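Local coordinates for putative major capsid protein (Cafeteriavirus-dependent mavirus, PDB 6G44) that probably builds the icosahedral shell of the virophage, as trimeric capsomers of double jelly-roll subunits, at residues Y163-G166 against T167-T170; K249-A252 against G253-D256; T496-Q499 against L500-S503. All blocks are in the same frame, centred on the assembly; numbering follows the deposited sequence. Where two conformers were deposited one is given.

Overall arrangement
The three contacts are local turns and a helix that lie outside the main strands of this double jelly-roll subunit. Along the chain they come in series. Contact 1 lies in the long loop between helix 136-142 and strand 183-186. Contact 2 lies in the loop between strands 242-244 and 258-273. Contact 3 lies on helix 497-501, near the C-terminus of the model. The centres of contacts 1 and 2 are about 27 Å apart. Contact 3 lies across the chain's centre from both, about 53 and 63 Å away between centres. Contacts 1 and 3 meet both other subunits, so they belong to the trimer interface, whereas contact 2 touches neither.

Contact 1: residues Y163-G166 against T167-T170; sequences YRQG and TEST. With SO4 (sulfate ion), chain F; SO4 (sulfate ion), chain K.
A short 3-10 turn at 166-168 forms this contact, within a loop buried at the trimer interface. Arg164 reaches past the turn and grips the backbone O of Glu168 side-on with two nitrogens. Arg164 NH2 lies 2.6 Å from Glu168 O and Arg164 NE lies 2.8 Å from the same atom. NH2 approaches in the carbonyl plane, while NE is tilted from it. The chain of Arg164 bends at chi3 (72°), which turns the guanidinium toward that oxygen. Arg164 NH1 lies 3.0 Å from O2 of the chain K sulfate in a nearly straight bond (162°). NH1 also bonds to Met159 O of the same chain. Gln165 O takes two donors from opposite faces of its plane: Glu168 N and Ser169 OG, each at 2.9 Å. Ser169 N closes the turn on Gly166 O at 3.0 Å. Gln165 and Thr167 lie side by side, with OE1 of Gln165 3.0 Å from OG1 of Thr167. O3 of the chain F sulfate lies 3.0 Å from Thr167 OG1; Lys93 and Lys155 of the second subunit also bind this ion. The Glu168 carboxylate turns to the second subunit, where OE2 accepts from Met159 N. Paired donors thus satisfy two carbonyls of the turn. The sulfates, probably from the crystallisation liquor, are consistent with a positive local potential at the subunit boundary.

Contact 2: residues K249-A252 against G253-D256; sequences KLVA and GKAD
Val251 and Lys254 are joined by the one direct hydrogen bond of this contact, which closes a type II beta turn with Ala252 and Gly253 at its corners. Lys254 N donates to Val251 O at 3.2 Å, rather long but nearly straight (165°). The donor is tilted from the carbonyl plane of Val251. At the second corner, Gly253 takes a positive phi (93°), as glycine commonly does at the third position of a type II turn.

A water makes a second polar link across the loop. It donates to Val251 O at 3.1 Å and to Lys254 O at 2.7 Å. Val251 O therefore receives both the turn's N-H and a water proton.

The van der Waals contacts come mainly from Leu250, whose methyls lie against the backbone. Its branches divide the work. Leu250 CD1 lies 3.5 Å from the backbone O of Lys254 and equally near that of Ala255, while Leu250 CD2 rests 3.5 Å from Asp256 C. With CG anti to the carbonyl carbon (chi1 -71°), the branches reach across to the returning chain. At the turn itself, CG of Lys254 lies alongside CB of Val251 at 4.1 Å. The rest of the lysine bends off the turn at chi2 and chi3.

Outside the loop, Asp256 OD2 accepts from Lys347 N, and backbone bonds join Val251 to Asn85 and Lys249 to Leu87. Within the two segments, then, one direct hydrogen bond and one water span this exposed turn, while the leucine methyls lie against its backbone. The bonds to Asn85 and Leu87 tie it to another part of the same subunit.

Contact 3: residues T496-Q499 against L500-S503; sequences TPDQ and LLRS
Ser503 OG donates to the backbone O of Gln499 at 2.7 Å, a short bond at the C-terminal end of helix 497-501. Arg502 folds back over the helix. Its CG sits between the backbone N and the carbonyl carbon (chi1 86°), and a bend at chi3 brings the guanidinium above the backbone. Asp498 O lies 3.6 Å above the plane of the Arg502 guanidinium, and Gln499 CA lies over the same face, both offset toward the rim. Leu501 lays CG on Pro497 O at 3.3 Å.

Backbone bonds hold these groups in place. Leu501 N donates to Pro497 O at 2.8 Å and Leu500 N to Thr496 O at 3.1 Å, both nearly straight. Arg502 N reaches Asp498 O at 3.2 Å, more bent (146°). Farther out, Leu500 packs on Thr13 of the second subunit and Ser33 of the third. The Ser503 hydroxyl also bonds to Thr13 OG1 of the second subunit; in the conformer described, Gln499 OE1 does so too. At the start, Thr496 OG1 accepts from Gln499 N at 3.0 Å. This is a classic threonine N-cap, followed by proline in the first turn of a short alpha-helix.

Contact 1: residues Y163-G166 against T167-T170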
loop_
_atom_site.group_PDB
_atom_site.type_symbol
_atom_site.label_atom_id
_atom_site.label_comp_id
_atom_site.label_asym_id
_atom_site.label_seq_id
_atom_site.Cartn_x
_atom_site.Cartn_y
_atom_site.Cartn_z
ATOM N N TYR C 163 4.552 1.884 19.385
ATOM C CA TYR C 163 4.602 3.102 20.218
ATOM C C TYR C 163 5.597 4.128 19.742
ATOM O O TYR C 163 5.778 5.147 20.398
ATOM C CB TYR C 163 4.753 2.736 21.714
ATOM C CG TYR C 163 3.708 1.731 22.144
ATOM C CD1 TYR C 163 2.363 1.836 21.751
ATOM C CD2 TYR C 163 4.051 0.623 22.939
ATOM C CE1 TYR C 163 1.428 0.873 22.082
ATOM C CE2 TYR C 163 3.110 -0.332 23.294
ATOM C CZ TYR C 163 1.802 -0.214 22.870
ATOM O OH TYR C 163 0.829 -1.141 23.146
ATOM N N ARG C 164 6.102 3.954 18.508
ATOM C CA ARG C 164 6.910 4.996 17.905
ATOM C C ARG C 164 5.878 6.159 17.736
ATOM O O ARG C 164 4.742 6.005 17.271
ATOM C CB ARG C 164 7.342 4.570 16.489
ATOM C CG ARG C 164 8.622 3.729 16.521
ATOM C CD ARG C 164 8.906 2.904 15.262
ATOM N NE ARG C 164 9.312 3.753 14.133
ATOM C CZ ARG C 164 9.504 3.363 12.877
ATOM N NH1 ARG C 164 9.363 2.097 12.496
ATOM N NH2 ARG C 164 9.840 4.259 11.969
ATOM N N GLN C 165 6.354 7.332 18.130
ATOM C CA GLN C 165 5.531 8.535 17.964
ATOM C C GLN C 165 5.469 8.942 16.496
ATOM O O GLN C 165 6.139 8.344 15.641
ATOM C CB GLN C 165 6.019 9.631 18.870
ATOM C CG GLN C 165 7.372 10.178 18.637
ATOM C CD GLN C 165 7.653 11.309 19.644
ATOM O OE1 GLN C 165 8.095 12.374 19.270
ATOM N NE2 GLN C 165 7.439 11.035 20.943
ATOM N N GLY C 166 4.607 9.904 16.198
ATOM C CA GLY C 166 4.431 10.361 14.822
ATOM C C GLY C 166 5.703 10.795 14.126
ATOM O O GLY C 166 5.961 10.447 12.995
ATOM N N THR C 167 6.546 11.536 14.835
ATOM C CA THR C 167 7.815 11.977 14.233
ATOM C C THR C 167 8.781 10.832 13.975
ATOM O O THR C 167 9.800 11.002 13.287
ATOM C CB THR C 167 8.515 13.036 15.089
ATOM O OG1 THR C 167 8.883 12.430 16.341
ATOM C CG2 THR C 167 7.651 14.273 15.280
ATOM N N GLU C 168 8.492 9.651 14.511
ATOM C CA GLU C 168 9.283 8.467 14.309
ATOM C C GLU C 168 8.602 7.468 13.376
ATOM O O GLU C 168 9.082 6.371 13.215
ATOM C CB GLU C 168 9.561 7.821 15.693
ATOM C CG GLU C 168 10.241 8.781 16.670
ATOM C CD GLU C 168 11.707 9.057 16.386
ATOM O OE1 GLU C 168 12.343 9.783 17.206
ATOM O OE2 GLU C 168 12.251 8.521 15.415
ATOM N N SER C 169 7.475 7.846 12.779
ATOM C CA SER C 169 6.652 6.951 11.965
ATOM C C SER C 169 6.458 7.512 10.569
ATOM O O SER C 169 5.778 8.520 10.393
ATOM C CB SER C 169 5.277 6.719 12.594
ATOM O OG SER C 169 5.393 6.143 13.895
ATOM N N THR C 170 7.018 6.851 9.564
ATOM C CA THR C 170 6.779 7.277 8.189
ATOM C C THR C 170 5.364 6.991 7.686
ATOM O O THR C 170 4.814 7.730 6.855
ATOM C CB THR C 170 7.775 6.641 7.220
ATOM O OG1 THR C 170 7.679 5.225 7.310
ATOM C CG2 THR C 170 9.209 7.085 7.529
HETATM S S SO4 F . 11.502 14.417 18.956
HETATM O O1 SO4 F . 10.900 13.546 19.991
HETATM O O2 SO4 F . 12.814 13.869 18.544
HETATM O O3 SO4 F . 10.583 14.486 17.793
HETATM O O4 SO4 F . 11.775 15.727 19.577
HETATM S S SO4 K . 11.419 2.286 9.010
HETATM O O1 SO4 K . 12.700 2.383 9.755
HETATM O O2 SO4 K . 10.431 1.446 9.758
HETATM O O3 SO4 K . 11.727 1.667 7.683
HETATM O O4 SO4 K . 10.908 3.685 8.857
#

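Contact 2: residues K249-A252 against G253-D256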
loop_
_atom_site.group_PDB
_atom_site.type_symbol
_atom_site.label_atom_id
_atom_site.label_comp_id
_atom_site.label_asym_id
_atom_site.label_seq_id
_atom_site.Cartn_x
_atom_site.Cartn_y
_atom_site.Cartn_z
ATOM N N LYS C 249 11.716 0.553 32.208
ATOM C CA LYS C 249 12.238 0.030 33.471
ATOM C C LYS C 249 11.346 0.448 34.648
ATOM O O LYS C 249 10.754 1.546 34.659
ATOM C CB LYS C 249 13.655 0.516 33.685
ATOM C CG LYS C 249 14.648 0.034 32.635
ATOM C CD LYS C 249 16.054 0.557 32.898
ATOM C CE LYS C 249 17.061 -0.079 31.947
ATOM N NZ LYS C 249 18.378 0.621 31.962
ATOM N N LEU C 250 11.284 -0.444 35.638
ATOM C CA LEU C 250 10.440 -0.299 36.810
ATOM C C LEU C 250 11.251 0.175 38.020
ATOM O O LEU C 250 12.432 -0.155 38.160
ATOM C CB LEU C 250 9.802 -1.646 37.164
ATOM C CG LEU C 250 8.705 -2.200 36.234
ATOM C CD1 LEU C 250 8.642 -3.726 36.269
ATOM C CD2 LEU C 250 7.353 -1.631 36.619
ATOM N N VAL C 251 10.593 0.924 38.896
ATOM C CA VAL C 251 11.118 1.279 40.229
ATOM C C VAL C 251 11.477 -0.018 40.953
ATOM O O VAL C 251 10.788 -1.043 40.780
ATOM C CB VAL C 251 10.058 2.074 41.047
ATOM C CG1 VAL C 251 10.441 2.210 42.520
ATOM C CG2 VAL C 251 9.871 3.470 40.479
ATOM N N ALA C 252 12.513 0.031 41.785
ATOM C CA ALA C 252 12.950 -1.137 42.529
ATOM C C ALA C 252 11.820 -1.676 43.391
ATOM O O ALA C 252 11.162 -0.906 44.103
ATOM C CB ALA C 252 14.155 -0.778 43.392
ATOM N N GLY C 253 11.562 -2.980 43.286
ATOM C CA GLY C 253 10.557 -3.642 44.113
ATOM C C GLY C 253 9.152 -3.754 43.550
ATOM O O GLY C 253 8.309 -4.420 44.147
ATOM N N LYS C 254 8.886 -3.118 42.400
ATOM C CA LYS C 254 7.574 -3.196 41.757
ATOM C C LYS C 254 7.666 -4.128 40.562
ATOM O O LYS C 254 8.612 -4.032 39.787
ATOM C CB LYS C 254 7.123 -1.807 41.277
ATOM C CG LYS C 254 7.253 -0.699 42.305
ATOM C CD LYS C 254 6.466 -0.917 43.583
ATOM C CE LYS C 254 4.974 -0.836 43.393
ATOM N NZ LYS C 254 4.290 -0.561 44.683
ATOM N N ALA C 255 6.674 -5.002 40.418
ATOM C CA ALA C 255 6.651 -6.012 39.356
ATOM C C ALA C 255 5.943 -5.549 38.079
ATOM O O ALA C 255 6.190 -6.110 37.007
ATOM C CB ALA C 255 6.014 -7.288 39.860
ATOM N N ASP C 256 5.064 -4.551 38.185
ATOM C CA ASP C 256 4.358 -3.997 37.005
ATOM C C ASP C 256 4.028 -2.533 37.295
ATOM O O ASP C 256 4.119 -2.042 38.423
ATOM C CB ASP C 256 3.071 -4.811 36.670
ATOM C CG ASP C 256 2.647 -4.770 35.144
ATOM O OD1 ASP C 256 3.248 -4.013 34.313
ATOM O OD2 ASP C 256 1.665 -5.511 34.798
HETATM O O HOH W 1 11.321 -3.843 39.524
#

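Contact 3: residues T496-Q499 against L500-S503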
loop_
_atom_site.group_PDB
_atom_site.type_symbol
_atom_site.label_atom_id
_atom_site.label_comp_id
_atom_site.label_asym_id
_atom_site.label_seq_id
_atom_site.Cartn_x
_atom_site.Cartn_y
_atom_site.Cartn_z
ATOM N N THR C 496 -33.208 -24.072 2.523
ATOM C CA THR C 496 -33.013 -25.505 2.494
ATOM C C THR C 496 -31.769 -25.841 1.671
ATOM O O THR C 496 -31.434 -25.110 0.722
ATOM C CB THR C 496 -34.200 -26.259 1.881
ATOM O OG1 THR C 496 -34.335 -25.903 0.504
ATOM C CG2 THR C 496 -35.498 -25.945 2.651
ATOM N N PRO C 497 -31.114 -26.977 1.991
ATOM C CA PRO C 497 -30.027 -27.397 1.113
ATOM C C PRO C 497 -30.462 -27.503 -0.352
ATOM O O PRO C 497 -29.732 -27.086 -1.250
ATOM C CB PRO C 497 -29.620 -28.758 1.693
ATOM C CG PRO C 497 -29.968 -28.686 3.127
ATOM C CD PRO C 497 -31.174 -27.783 3.222
ATOM N N ASP C 498 -31.668 -28.021 -0.600
ATOM C CA ASP C 498 -32.143 -28.119 -1.958
ATOM C C ASP C 498 -32.245 -26.760 -2.645
ATOM O O ASP C 498 -31.877 -26.643 -3.805
ATOM C CB ASP C 498 -33.488 -28.870 -2.034
ATOM C CG ASP C 498 -33.349 -30.361 -1.779
ATOM O OD1 ASP C 498 -32.216 -30.915 -1.830
ATOM O OD2 ASP C 498 -34.402 -30.982 -1.519
ATOM N N GLN C 499 -32.705 -25.714 -1.948
ATOM C CA GLN C 499 -32.751 -24.405 -2.589
ATOM C C GLN C 499 -31.357 -23.903 -2.927
ATOM O O GLN C 499 -31.153 -23.339 -3.990
ATOM C CB GLN C 499 -33.462 -23.347 -1.763
ATOM C CG GLN C 499 -33.659 -22.107 -2.618
ATOM C CD GLN C 499 -34.175 -20.903 -1.897
ATOM O OE1 GLN C 499 -33.783 -19.782 -2.226
ATOM N NE2 GLN C 499 -35.065 -21.111 -0.941
ATOM N N LEU C 500 -30.405 -24.124 -2.031
ATOM C CA LEU C 500 -29.041 -23.661 -2.281
ATOM C C LEU C 500 -28.385 -24.455 -3.406
ATOM O O LEU C 500 -27.814 -23.849 -4.311
ATOM C CB LEU C 500 -28.225 -23.726 -1.001
ATOM C CG LEU C 500 -28.758 -22.849 0.130
ATOM C CD1 LEU C 500 -27.891 -23.028 1.366
ATOM C CD2 LEU C 500 -28.861 -21.389 -0.269
ATOM N N LEU C 501 -28.566 -25.776 -3.402
ATOM C CA LEU C 501 -27.999 -26.649 -4.440
ATOM C C LEU C 501 -28.441 -26.246 -5.849
ATOM O O LEU C 501 -27.666 -26.392 -6.788
ATOM C CB LEU C 501 -28.350 -28.125 -4.184
ATOM C CG LEU C 501 -27.608 -28.798 -3.027
ATOM C CD1 LEU C 501 -28.331 -30.056 -2.579
ATOM C CD2 LEU C 501 -26.172 -29.127 -3.428
ATOM N N ARG C 502 -29.673 -25.746 -5.997
ATOM C CA ARG C 502 -30.201 -25.353 -7.303
ATOM C C ARG C 502 -30.012 -23.868 -7.640
ATOM O O ARG C 502 -30.493 -23.409 -8.678
ATOM C CB ARG C 502 -31.686 -25.763 -7.438
ATOM C CG ARG C 502 -32.746 -24.797 -6.895
ATOM C CD ARG C 502 -34.179 -25.251 -7.217
ATOM N NE ARG C 502 -34.668 -26.214 -6.231
ATOM C CZ ARG C 502 -35.383 -25.934 -5.137
ATOM N NH1 ARG C 502 -35.727 -26.928 -4.321
ATOM N NH2 ARG C 502 -35.768 -24.695 -4.837
ATOM N N SER C 503 -29.313 -23.114 -6.785
ATOM C CA SER C 503 -29.177 -21.665 -6.984
ATOM C C SER C 503 -28.129 -21.406 -8.071
ATOM O O SER C 503 -27.162 -22.162 -8.175
ATOM C CB SER C 503 -28.778 -20.970 -5.685
ATOM O OG SER C 503 -29.840 -21.044 -4.738
#